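Local coordinates for protein pertussis toxin-like subunit ArtA (Escherichia coli, PDB 4Z9D) that probably transfers ADP-ribose from NAD to trimeric G proteins, as the catalytic subunit of a pertussis-like AB5 toxin, at residues S12-P15 against E16-F19. The protein carries 2 engineered substitutions. Residues are numbered along the deposited sequence; the frame is centred on the assembly and turned at random.
Sequences SRPP and EEIF. With NAD (nicotinamide-adenine-dinucleotide), chain F.
R13 and I18 meet where the loop after strand 6-11 turns into helix 15-21, at the adenosine end of the NAD pocket of this pertussis toxin-like ADP-ribosyltransferase fold. P14 is the N-cap residue. P14 O accepts a nearly straight bond from I18 N (3.0 Å, 172°), in the carbonyl plane, and a weak one from E17 N. P15 O receives F19 N one residue further on, so the first turn of the helix is closed by backbone bonds.

Apolar packing follows the same turn. P15 CB sits over one face of the F19 ring, a CH-pi contact 3.7 Å from the centroid. P15 and I18 also lean on Y80 of strand 77-83, which seats the helix against the sheet.

The R13 guanidinium is sandwiched. I18 CD1 lies against one face near its rim, and the NAD adenine covers the opposite face, with C4A over the centre. A bend at chi3 (-69°) swings the group between them. D11 forms a salt bridge with NH2, which probably helps fix its rotation. E17 OE2 comes to the guanidinium edge, near its plane, but at 4.2 Å from R13 NH1 it is beyond a salt bridge. Its nearest contact is R13 CD, 3.6 Å from E17 OE2, and the carboxylate and guanidinium planes are 74° apart.

S12 grips the NAD ribose: its backbone N donates to O3B (3.2 Å), and OG accepts a very short bond from O2B. One water donates to E17 OE2 (2.5 Å) and weakly accepts from R13 NH1.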
loop_
_atom_site.group_PDB
_atom_site.type_symbol
_atom_site.label_atom_id
_atom_site.label_comp_id
_atom_site.label_asym_id
_atom_site.label_seq_id
_atom_site.Cartn_x
_atom_site.Cartn_y
_atom_site.Cartn_z
ATOM N N SER A 12 -8.830 5.921 3.086
ATOM C CA SER A 12 -9.884 6.873 3.429
ATOM C C SER A 12 -10.308 6.789 4.893
ATOM O O SER A 12 -10.978 7.688 5.404
ATOM C CB SER A 12 -11.109 6.650 2.541
ATOM O OG SER A 12 -11.564 5.313 2.640
ATOM N N ARG A 13 -9.951 5.695 5.560
ATOM C CA ARG A 13 -10.318 5.501 6.958
ATOM C C ARG A 13 -9.426 6.316 7.883
ATOM O O ARG A 13 -8.231 6.466 7.619
ATOM C CB ARG A 13 -10.275 4.021 7.329
ATOM C CG ARG A 13 -11.376 3.246 6.642
ATOM C CD ARG A 13 -11.087 1.764 6.599
ATOM N NE ARG A 13 -9.992 1.390 5.718
ATOM C CZ ARG A 13 -9.426 0.191 5.755
ATOM N NH1 ARG A 13 -9.905 -0.709 6.604
ATOM N NH2 ARG A 13 -8.415 -0.119 4.942
ATOM N N PRO A 14 -10.010 6.864 8.964
ATOM C CA PRO A 14 -9.331 7.792 9.882
ATOM C C PRO A 14 -8.484 7.104 10.952
ATOM O O PRO A 14 -8.674 5.922 11.211
ATOM C CB PRO A 14 -10.501 8.542 10.535
ATOM C CG PRO A 14 -11.603 7.525 10.564
ATOM C CD PRO A 14 -11.441 6.711 9.300
ATOM N N PRO A 15 -7.536 7.842 11.555
ATOM C CA PRO A 15 -6.560 7.283 12.498
ATOM C C PRO A 15 -7.229 6.600 13.680
ATOM O O PRO A 15 -6.715 5.608 14.193
ATOM C CB PRO A 15 -5.762 8.512 12.952
ATOM C CG PRO A 15 -5.866 9.462 11.825
ATOM C CD PRO A 15 -7.209 9.234 11.188
ATOM N N GLU A 16 -8.367 7.120 14.116
ATOM C CA GLU A 16 -9.024 6.545 15.273
ATOM C C GLU A 16 -9.369 5.079 15.057
ATOM O O GLU A 16 -9.167 4.245 15.943
ATOM C CB GLU A 16 -10.290 7.341 15.590
ATOM C CG GLU A 16 -11.047 6.820 16.772
ATOM C CD GLU A 16 -10.279 6.919 18.061
ATOM O OE1 GLU A 16 -9.284 7.680 18.128
ATOM O OE2 GLU A 16 -10.666 6.196 19.004
ATOM N N GLU A 17 -9.823 4.758 13.853
ATOM C CA GLU A 17 -10.078 3.376 13.479
ATOM C C GLU A 17 -8.776 2.621 13.202
ATOM O O GLU A 17 -8.544 1.521 13.716
ATOM C CB GLU A 17 -10.989 3.327 12.255
ATOM C CG GLU A 17 -11.314 1.923 11.800
ATOM C CD GLU A 17 -12.032 1.899 10.474
ATOM O OE1 GLU A 17 -12.506 2.972 10.044
ATOM O OE2 GLU A 17 -12.150 0.805 9.876
ATOM N N ILE A 18 -7.943 3.226 12.361
ATOM C CA ILE A 18 -6.741 2.582 11.859
ATOM C C ILE A 18 -5.655 2.400 12.927
ATOM O O ILE A 18 -5.012 1.358 12.964
ATOM C CB ILE A 18 -6.199 3.362 10.641
ATOM C CG1 ILE A 18 -7.243 3.357 9.513
ATOM C CG2 ILE A 18 -4.905 2.770 10.144
ATOM C CD1 ILE A 18 -7.702 1.931 9.102
ATOM N N PHE A 19 -5.464 3.374 13.812
ATOM C CA PHE A 19 -4.450 3.220 14.859
ATOM C C PHE A 19 -4.809 2.063 15.781
ATOM O O PHE A 19 -3.934 1.366 16.314
ATOM C CB PHE A 19 -4.320 4.487 15.698
ATOM C CG PHE A 19 -3.597 5.614 15.012
ATOM C CD1 PHE A 19 -3.577 6.870 15.591
ATOM C CD2 PHE A 19 -2.959 5.432 13.787
ATOM C CE1 PHE A 19 -2.931 7.925 14.978
ATOM C CE2 PHE A 19 -2.296 6.483 13.179
ATOM C CZ PHE A 19 -2.290 7.733 13.775
HETATM P PA NAD F . -7.939 -0.854 -1.451
HETATM O O1A NAD F . -7.003 -1.533 -0.516
HETATM O O2A NAD F . -9.130 -1.585 -1.953
HETATM O O5B NAD F . -8.391 0.539 -0.736
HETATM C C5B NAD F . -9.366 1.446 -1.276
HETATM C C4B NAD F . -10.367 1.778 -0.150
HETATM O O4B NAD F . -11.151 0.596 0.198
HETATM C C3B NAD F . -9.618 2.094 1.109
HETATM O O3B NAD F . -9.147 3.474 1.022
HETATM C C2B NAD F . -10.741 1.965 2.098
HETATM O O2B NAD F . -11.690 2.979 1.814
HETATM C C1B NAD F . -11.357 0.633 1.640
HETATM N N9A NAD F . -10.735 -0.654 2.115
HETATM C C8A NAD F . -9.597 -1.282 1.824
HETATM N N7A NAD F . -9.572 -2.427 2.512
HETATM C C5A NAD F . -10.703 -2.522 3.216
HETATM C C6A NAD F . -11.175 -3.461 4.057
HETATM N N6A NAD F . -10.402 -4.524 4.261
HETATM N N1A NAD F . -12.363 -3.342 4.672
HETATM C C2A NAD F . -13.129 -2.207 4.415
HETATM N N3A NAD F . -12.619 -1.240 3.538
HETATM C C4A NAD F . -11.421 -1.422 2.959
HETATM O O3 NAD F . -7.137 -0.351 -2.715
HETATM P PN NAD F . -5.716 0.435 -2.622
HETATM O O1N NAD F . -4.893 -0.094 -1.500
HETATM O O2N NAD F . -5.966 1.887 -2.753
HETATM O O5D NAD F . -5.063 -0.121 -3.962
HETATM C C5D NAD F . -5.707 0.011 -5.236
HETATM C C4D NAD F . -4.650 0.022 -6.345
HETATM O O4D NAD F . -3.690 1.056 -5.936
HETATM C C3D NAD F . -3.876 -1.309 -6.410
HETATM O O3D NAD F . -3.366 -1.535 -7.729
HETATM C C2D NAD F . -2.721 -0.971 -5.489
HETATM O O2D NAD F . -1.603 -1.862 -5.702
HETATM C C1D NAD F . -2.382 0.459 -5.889
HETATM N N1N NAD F . -1.519 1.090 -4.828
HETATM C C2N NAD F . -2.109 1.737 -3.714
HETATM C C3N NAD F . -1.346 2.296 -2.689
HETATM C C7N NAD F . -1.945 2.950 -1.595
HETATM O O7N NAD F . -1.154 3.702 -0.805
HETATM N N7N NAD F . -3.266 2.836 -1.426
HETATM C C4N NAD F . 0.041 2.205 -2.775
HETATM C C5N NAD F . 0.641 1.578 -3.866
HETATM C C6N NAD F . -0.117 1.010 -4.886
HETATM O O HOH W 1 -12.993 -0.426 7.854
#